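PDB 7OMU: macro domain-containing protein from Thermosipho africanus, which joins a DarT-family domain to a macro domain in a single chain, with adenosine-5-diphosphoribose bound in the macro part of the model. Local coordinates for residues 39-45 with 175-179; 119-125 with 171-175; 23-27 with 114-118. The protein carries 1 engineered substitution. One frame throughout, in Å; residues are numbered along the deposited sequence.

Contact 1: residues 39-45 with 175-179; sequences LEKGILS and QCVDP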
# COMPACT_ATOMS: atom_id res chain seq x y z
N LEU A 39 -24.72 5.24 -8.91
CA LEU A 39 -25.69 4.12 -8.79
C LEU A 39 -26.93 4.42 -9.64
O LEU A 39 -27.59 3.46 -10.06
CB LEU A 39 -26.06 3.89 -7.32
CG LEU A 39 -25.02 3.14 -6.49
CD1 LEU A 39 -25.55 2.87 -5.09
CD2 LEU A 39 -24.58 1.85 -7.17
N GLU A 40 -27.22 5.71 -9.87
CA GLU A 40 -28.39 6.19 -10.65
C GLU A 40 -27.99 6.34 -12.13
O GLU A 40 -28.53 5.58 -12.96
CB GLU A 40 -28.89 7.49 -10.04
CG GLU A 40 -30.33 7.83 -10.39
CD GLU A 40 -30.84 9.11 -9.74
OE1 GLU A 40 -30.05 10.07 -9.63
OE2 GLU A 40 -32.02 9.14 -9.34
N LYS A 41 -27.07 7.26 -12.43
CA LYS A 41 -26.65 7.64 -13.81
C LYS A 41 -25.73 6.57 -14.41
O LYS A 41 -25.88 6.28 -15.62
CB LYS A 41 -25.90 8.98 -13.81
CG LYS A 41 -26.74 10.23 -13.55
CD LYS A 41 -26.97 11.05 -14.79
CE LYS A 41 -27.79 12.30 -14.54
NZ LYS A 41 -29.24 12.04 -14.62
N GLY A 42 -24.79 6.05 -13.62
CA GLY A 42 -23.74 5.11 -14.06
C GLY A 42 -22.35 5.70 -13.88
O GLY A 42 -22.25 6.88 -13.49
N ILE A 43 -21.31 4.92 -14.16
CA ILE A 43 -19.90 5.41 -14.22
C ILE A 43 -19.72 6.08 -15.58
O ILE A 43 -19.74 5.36 -16.58
CB ILE A 43 -18.88 4.28 -13.97
CG1 ILE A 43 -19.08 3.62 -12.61
CG2 ILE A 43 -17.46 4.80 -14.13
CD1 ILE A 43 -18.23 2.39 -12.39
N LEU A 44 -19.58 7.41 -15.59
CA LEU A 44 -19.52 8.24 -16.82
C LEU A 44 -18.06 8.60 -17.13
O LEU A 44 -17.29 8.81 -16.19
CB LEU A 44 -20.33 9.52 -16.60
CG LEU A 44 -21.73 9.34 -16.03
CD1 LEU A 44 -22.46 10.67 -15.95
CD2 LEU A 44 -22.52 8.33 -16.85
N SER A 45 -17.72 8.69 -18.42
CA SER A 45 -16.43 9.23 -18.91
C SER A 45 -16.37 10.73 -18.57
O SER A 45 -17.44 11.34 -18.42
CB SER A 45 -16.26 8.98 -20.38
OG SER A 45 -17.26 9.66 -21.14
N GLN A 175 -17.91 5.90 -23.04
CA GLN A 175 -19.09 6.73 -22.68
C GLN A 175 -19.48 6.51 -21.22
O GLN A 175 -19.17 7.39 -20.40
CB GLN A 175 -20.26 6.47 -23.63
CG GLN A 175 -21.38 7.49 -23.50
CD GLN A 175 -22.41 7.30 -24.58
OE1 GLN A 175 -22.38 7.95 -25.62
NE2 GLN A 175 -23.32 6.36 -24.34
N CYS A 176 -20.15 5.40 -20.90
CA CYS A 176 -20.67 5.12 -19.53
C CYS A 176 -20.57 3.62 -19.21
O CYS A 176 -20.33 2.81 -20.13
CB CYS A 176 -22.10 5.63 -19.37
SG CYS A 176 -23.37 4.36 -19.65
N VAL A 177 -20.74 3.29 -17.93
CA VAL A 177 -20.89 1.90 -17.41
C VAL A 177 -22.27 1.81 -16.75
O VAL A 177 -22.48 2.53 -15.75
CB VAL A 177 -19.78 1.53 -16.42
CG1 VAL A 177 -19.95 0.11 -15.90
CG2 VAL A 177 -18.40 1.73 -17.01
N ASP A 178 -23.15 0.97 -17.30
CA ASP A 178 -24.53 0.74 -16.80
C ASP A 178 -24.45 0.33 -15.33
O ASP A 178 -23.71 -0.60 -15.00
CB ASP A 178 -25.25 -0.31 -17.64
CG ASP A 178 -26.73 -0.43 -17.33
OD1 ASP A 178 -27.07 -0.75 -16.16
OD2 ASP A 178 -27.54 -0.19 -18.25
N PRO A 179 -25.19 1.00 -14.41
CA PRO A 179 -25.20 0.63 -13.00
C PRO A 179 -25.47 -0.85 -12.67
O PRO A 179 -25.10 -1.25 -11.58
CB PRO A 179 -26.33 1.48 -12.42
CG PRO A 179 -26.33 2.71 -13.28
CD PRO A 179 -25.99 2.20 -14.67
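Pro179 lays its ring against the end of helix 35-41: CB lies 3.3 Å from Leu39 O, CG comes to 3.6 Å from Gly42 CA, and CD stays beside that same glycine. Gly42 takes a positive phi (117°) as the chain leaves the helix, backbone angles that suit a glycine, and Val177 O lies close by; Pro179 CG and CD also pack on its CA. Beyond it the two segments become a short antiparallel ribbon of the DarT-family domain, strand 43-44 against strand 176-177. Ile43 and Val177 are its hydrogen-bonded pair. Val177 N reaches Ile43 O at 2.7 Å, and Ile43 N returns to Val177 O at 3.1 Å, in the carbonyl plane on a lone pair. Ile43 CB and Val177 CB pack 3.8 Å apart, on the face where Ile43 also meets Val110 and Val112 of strand 107-113. Leu44 and Cys176, the non-hydrogen-bonded pair, turn to the other face, where Leu44 CD2 touches Cys176 CB. Ser45 follows. Its CB passes 3.3 Å from Gln175 O, and chi1 of 63° sets Ser45 OG between the backbone N and the carbonyl carbon, from where it donates to Gln175 O at 3.1 Å. Ser45 N converges on the same oxygen, donating to Gln175 O at 2.8 Å, while OG caps helix 46-51 by accepting from Glu48 N.

Contact 2: residues 119-125 with 171-175; sequences RDDILIT and CLVPQ
Leu123 and Leu172 join strands 123-125 and 170-174, the two inner strands of a four-stranded antiparallel sheet in the DarT-family domain. They form a hydrogen-bonded pair: Leu123 N donates to Leu172 O at 3.0 Å, and Leu172 N donates to Leu123 O at 2.7 Å from well off the carbonyl plane. Leu123 CB and Leu172 CB lie 4.1 Å apart. On the same sheet face Thr125 sends CG2 across the Leu172 side chain at about a right angle, 3.6 Å from Leu172 CD1. The hydroxyl of Thr125 goes elsewhere, to Gly127 O and Ala170 N. Ile122 CD1 meets Cys171 SG at 3.8 Å.

In the loop before strand 123-125, Arg119 and Asp121 pair. The arginine, bent at chi3 (67°), presents its guanidinium side-on to the carboxylate: Arg119 NE to Asp121 OD1 at 3.2 Å and Arg119 NH2 to Asp121 OD2 at 3.3 Å, both bonds nearly straight at 169° and both on syn lone pairs. Because the carboxylate lies in the guanidinium plane, the salt bridge fixes how that plane is turned, and one face is presented to Val173, whose CG1 sits over its centre, 3.7 Å from Arg119 CZ. The Pro174 ring packs against the Asp121 carboxylate, CG near OD2, and against Asp121 O. The strands so joined are the central pair of an antiparallel beta-sheet, whose outer neighbours are strand 82-86, beside 170-174, and strand 136-138, beside 123-125.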
# COMPACT_ATOMS: atom_id res chain seq x y z
N ARG A 119 -18.10 -7.41 -23.26
CA ARG A 119 -18.31 -6.33 -24.27
C ARG A 119 -17.14 -6.34 -25.25
O ARG A 119 -16.02 -6.66 -24.82
CB ARG A 119 -18.47 -4.96 -23.59
CG ARG A 119 -19.86 -4.72 -23.02
CD ARG A 119 -20.03 -3.42 -22.25
NE ARG A 119 -19.90 -2.22 -23.08
CZ ARG A 119 -20.35 -1.01 -22.75
NH1 ARG A 119 -20.98 -0.80 -21.60
NH2 ARG A 119 -20.17 -0.00 -23.59
N ASP A 120 -17.41 -6.05 -26.53
CA ASP A 120 -16.43 -6.15 -27.65
C ASP A 120 -16.09 -4.75 -28.17
O ASP A 120 -15.46 -4.67 -29.24
CB ASP A 120 -16.95 -7.07 -28.76
CG ASP A 120 -18.28 -6.65 -29.36
OD1 ASP A 120 -19.05 -5.96 -28.67
OD2 ASP A 120 -18.54 -7.03 -30.52
N ASP A 121 -16.47 -3.69 -27.45
CA ASP A 121 -16.16 -2.27 -27.80
C ASP A 121 -15.26 -1.66 -26.71
O ASP A 121 -15.06 -0.42 -26.74
CB ASP A 121 -17.44 -1.45 -27.99
CG ASP A 121 -18.23 -1.21 -26.71
OD1 ASP A 121 -18.29 -2.13 -25.87
OD2 ASP A 121 -18.76 -0.09 -26.57
N ILE A 122 -14.74 -2.48 -25.80
CA ILE A 122 -13.85 -2.06 -24.68
C ILE A 122 -12.41 -2.10 -25.15
O ILE A 122 -12.13 -2.72 -26.20
CB ILE A 122 -14.03 -2.94 -23.43
CG1 ILE A 122 -13.56 -4.38 -23.68
CG2 ILE A 122 -15.47 -2.87 -22.94
CD1 ILE A 122 -13.34 -5.18 -22.42
N LEU A 123 -11.52 -1.48 -24.37
CA LEU A 123 -10.05 -1.49 -24.55
C LEU A 123 -9.40 -1.92 -23.23
O LEU A 123 -10.03 -1.73 -22.17
CB LEU A 123 -9.59 -0.10 -24.98
CG LEU A 123 -10.32 0.51 -26.16
CD1 LEU A 123 -9.96 1.98 -26.32
CD2 LEU A 123 -10.03 -0.24 -27.44
N ILE A 124 -8.20 -2.49 -23.32
CA ILE A 124 -7.40 -2.99 -22.17
C ILE A 124 -5.98 -2.44 -22.31
O ILE A 124 -5.35 -2.67 -23.36
CB ILE A 124 -7.46 -4.53 -22.11
CG1 ILE A 124 -8.89 -4.99 -21.78
CG2 ILE A 124 -6.45 -5.08 -21.12
CD1 ILE A 124 -9.10 -6.48 -21.84
N THR A 125 -5.52 -1.72 -21.28
CA THR A 125 -4.18 -1.11 -21.19
C THR A 125 -3.24 -2.07 -20.44
O THR A 125 -3.74 -2.82 -19.58
CB THR A 125 -4.26 0.26 -20.50
OG1 THR A 125 -4.38 0.04 -19.09
CG2 THR A 125 -5.42 1.09 -20.99
N CYS A 171 -9.20 -1.49 -17.73
CA CYS A 171 -10.20 -1.76 -18.79
C CYS A 171 -10.94 -0.46 -19.09
O CYS A 171 -11.62 0.04 -18.17
CB CYS A 171 -11.16 -2.85 -18.34
SG CYS A 171 -12.62 -3.00 -19.39
N LEU A 172 -10.79 0.08 -20.30
CA LEU A 172 -11.43 1.36 -20.73
C LEU A 172 -12.77 1.05 -21.41
O LEU A 172 -12.76 0.44 -22.49
CB LEU A 172 -10.48 2.10 -21.68
CG LEU A 172 -9.08 2.37 -21.13
CD1 LEU A 172 -8.22 3.03 -22.19
CD2 LEU A 172 -9.13 3.23 -19.88
N VAL A 173 -13.87 1.46 -20.78
CA VAL A 173 -15.27 1.27 -21.28
C VAL A 173 -15.74 2.62 -21.81
O VAL A 173 -15.67 3.62 -21.10
CB VAL A 173 -16.20 0.75 -20.17
CG1 VAL A 173 -17.53 0.28 -20.73
CG2 VAL A 173 -15.56 -0.36 -19.36
N PRO A 174 -16.20 2.69 -23.08
CA PRO A 174 -16.56 3.98 -23.69
C PRO A 174 -17.87 4.56 -23.13
O PRO A 174 -18.75 3.80 -22.78
CB PRO A 174 -16.68 3.64 -25.18
CG PRO A 174 -17.08 2.18 -25.21
CD PRO A 174 -16.39 1.56 -24.00
N GLN A 175 -17.91 5.90 -23.04
CA GLN A 175 -19.09 6.73 -22.68
C GLN A 175 -19.48 6.51 -21.22
O GLN A 175 -19.17 7.39 -20.40
CB GLN A 175 -20.26 6.47 -23.63
CG GLN A 175 -21.38 7.49 -23.50
CD GLN A 175 -22.41 7.30 -24.58
OE1 GLN A 175 -22.38 7.95 -25.62
NE2 GLN A 175 -23.32 6.36 -24.34

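Contact 3: residues 23-27 with 114-118; sequences FRELY and WTIMK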
# COMPACT_ATOMS: atom_id res chain seq x y z
N PHE A 23 -11.82 -15.82 -8.90
CA PHE A 23 -12.44 -14.49 -8.59
C PHE A 23 -12.00 -13.45 -9.64
O PHE A 23 -10.97 -13.67 -10.31
CB PHE A 23 -12.11 -14.05 -7.15
CG PHE A 23 -10.71 -14.29 -6.65
CD1 PHE A 23 -10.36 -15.48 -6.02
CD2 PHE A 23 -9.74 -13.30 -6.74
CE1 PHE A 23 -9.07 -15.69 -5.55
CE2 PHE A 23 -8.45 -13.51 -6.26
CZ PHE A 23 -8.12 -14.70 -5.67
N ARG A 24 -12.79 -12.39 -9.81
CA ARG A 24 -12.33 -11.08 -10.36
C ARG A 24 -13.47 -10.05 -10.35
O ARG A 24 -14.62 -10.41 -10.66
CB ARG A 24 -11.75 -11.19 -11.78
CG ARG A 24 -11.17 -9.86 -12.24
CD ARG A 24 -10.73 -9.81 -13.67
NE ARG A 24 -11.82 -10.13 -14.57
CZ ARG A 24 -11.65 -10.60 -15.80
NH1 ARG A 24 -10.43 -10.82 -16.27
NH2 ARG A 24 -12.70 -10.88 -16.56
N GLU A 25 -13.12 -8.81 -9.98
CA GLU A 25 -13.92 -7.57 -10.16
C GLU A 25 -13.02 -6.51 -10.81
O GLU A 25 -11.79 -6.65 -10.74
CB GLU A 25 -14.38 -7.05 -8.81
CG GLU A 25 -15.60 -7.76 -8.25
CD GLU A 25 -15.95 -7.37 -6.82
OE1 GLU A 25 -15.00 -7.03 -6.06
OE2 GLU A 25 -17.15 -7.39 -6.47
N LEU A 26 -13.61 -5.48 -11.41
CA LEU A 26 -12.90 -4.24 -11.82
C LEU A 26 -13.33 -3.11 -10.88
O LEU A 26 -14.38 -3.25 -10.22
CB LEU A 26 -13.23 -3.93 -13.28
CG LEU A 26 -12.66 -4.91 -14.30
CD1 LEU A 26 -13.38 -4.78 -15.64
CD2 LEU A 26 -11.17 -4.71 -14.50
N TYR A 27 -12.54 -2.04 -10.79
CA TYR A 27 -12.61 -1.04 -9.69
C TYR A 27 -12.51 0.37 -10.25
O TYR A 27 -11.58 0.66 -11.03
CB TYR A 27 -11.49 -1.33 -8.69
CG TYR A 27 -11.50 -2.73 -8.13
CD1 TYR A 27 -12.32 -3.07 -7.07
CD2 TYR A 27 -10.70 -3.72 -8.68
CE1 TYR A 27 -12.35 -4.35 -6.56
CE2 TYR A 27 -10.71 -5.01 -8.17
CZ TYR A 27 -11.54 -5.33 -7.11
OH TYR A 27 -11.56 -6.60 -6.62
N TRP A 114 -16.71 -8.70 -13.51
CA TRP A 114 -15.86 -9.31 -14.57
C TRP A 114 -16.61 -9.24 -15.91
O TRP A 114 -15.98 -9.00 -16.95
CB TRP A 114 -15.49 -10.77 -14.21
CG TRP A 114 -16.56 -11.80 -14.46
CD1 TRP A 114 -16.86 -12.40 -15.65
CD2 TRP A 114 -17.46 -12.38 -13.49
NE1 TRP A 114 -17.88 -13.30 -15.49
CE2 TRP A 114 -18.28 -13.31 -14.18
CE3 TRP A 114 -17.67 -12.20 -12.11
CZ2 TRP A 114 -19.27 -14.05 -13.54
CZ3 TRP A 114 -18.66 -12.94 -11.48
CH2 TRP A 114 -19.44 -13.85 -12.19
N THR A 115 -17.93 -9.41 -15.85
CA THR A 115 -18.85 -9.63 -16.99
C THR A 115 -18.77 -8.47 -17.99
O THR A 115 -19.14 -8.68 -19.15
CB THR A 115 -20.26 -9.91 -16.45
OG1 THR A 115 -20.96 -10.66 -17.43
CG2 THR A 115 -21.04 -8.65 -16.10
N ILE A 116 -18.30 -7.29 -17.59
CA ILE A 116 -18.18 -6.10 -18.50
C ILE A 116 -17.09 -6.35 -19.54
O ILE A 116 -17.10 -5.67 -20.58
CB ILE A 116 -17.94 -4.80 -17.72
CG1 ILE A 116 -18.19 -3.57 -18.60
CG2 ILE A 116 -16.55 -4.76 -17.11
CD1 ILE A 116 -18.45 -2.30 -17.82
N MET A 117 -16.17 -7.28 -19.27
CA MET A 117 -15.05 -7.64 -20.18
C MET A 117 -15.59 -8.37 -21.42
O MET A 117 -14.86 -8.39 -22.44
CB MET A 117 -14.03 -8.53 -19.47
CG MET A 117 -13.39 -7.88 -18.24
SD MET A 117 -11.90 -6.92 -18.63
CE MET A 117 -10.68 -8.23 -18.56
N LYS A 118 -16.80 -8.93 -21.34
CA LYS A 118 -17.47 -9.65 -22.45
C LYS A 118 -17.79 -8.67 -23.59
O LYS A 118 -17.76 -9.11 -24.75
CB LYS A 118 -18.76 -10.35 -21.99
CG LYS A 118 -18.55 -11.62 -21.17
CD LYS A 118 -19.83 -12.42 -20.96
CE LYS A 118 -19.65 -13.59 -20.01
NZ LYS A 118 -20.91 -14.37 -19.88
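Arg24 and Trp114 supply the most buried surface here, with Leu26 next. Arg24 starts with CG anti to its main-chain nitrogen (chi1 -174°) and bends at chi3, which brings the guanidinium across to the 3-10 segment 114-117. There Trp114 CB stands at the edge of the group, 3.6 Å from Arg24 NH2, while Met117 CE covers one face, 3.5 Å from Arg24 NH1. This is van der Waals packing around a charged group, with no hydrogen bond between the two segments.

Trp114 gives mainly its base. Trp114 CB lies 3.7 Å from Arg24 O, and Trp114 CE3 brings the ring edge to Arg24 O at 3.8 Å. The rest of the indole leads away from residues 23-27, and its plane is turned 43° from the guanidinium, so the two do not stack.

Leu26 points toward the segment from a strand that is backbone-bonded to Val112. Leu26 CD1 touches Ile116 CG2 at 3.5 Å and Met117 SD at 4.0 Å. The methionine side chain, bent at both chi2 and chi3, crosses Leu26 and Arg24 at about right angles; Met117 CG touches both Arg24 NH2 and Leu26 CD1, bridging the charged and the apolar side chain. Leu26 and Met117 both go on to touch Cys171 of strand 170-174. Successive i+3 to i bonds, Met117 N to Trp114 O (2.9 Å) and Lys118 N to Thr115 O, hold the backbone of residues 114-118. Seen whole, this is a short 3-10 segment leaving strand 107-113 and folding over the start of its antiparallel neighbour, strand 25-31.

All three contacts lie together on the same side of the chain's centre, away from the macro domain. Contact 2 is the most buried, inside a four-stranded sheet; contacts 1 and 3 are partly buried. Contacts 1 and 2 share Gln175 and use consecutive strands, 170-174 and 176-177, each held by main-chain hydrogen bonds. Contact 3 has none between its segments and relies on side-chain packing. Ile116 is the common neighbour: its CD1 meets Val177 CG1 of contact 1 and Val173 CG2 of contact 2. Charge differs as well, with Arg119 paired to a carboxylate in contact 2, whereas Arg24 in contact 3 meets carbon atoms across the interface.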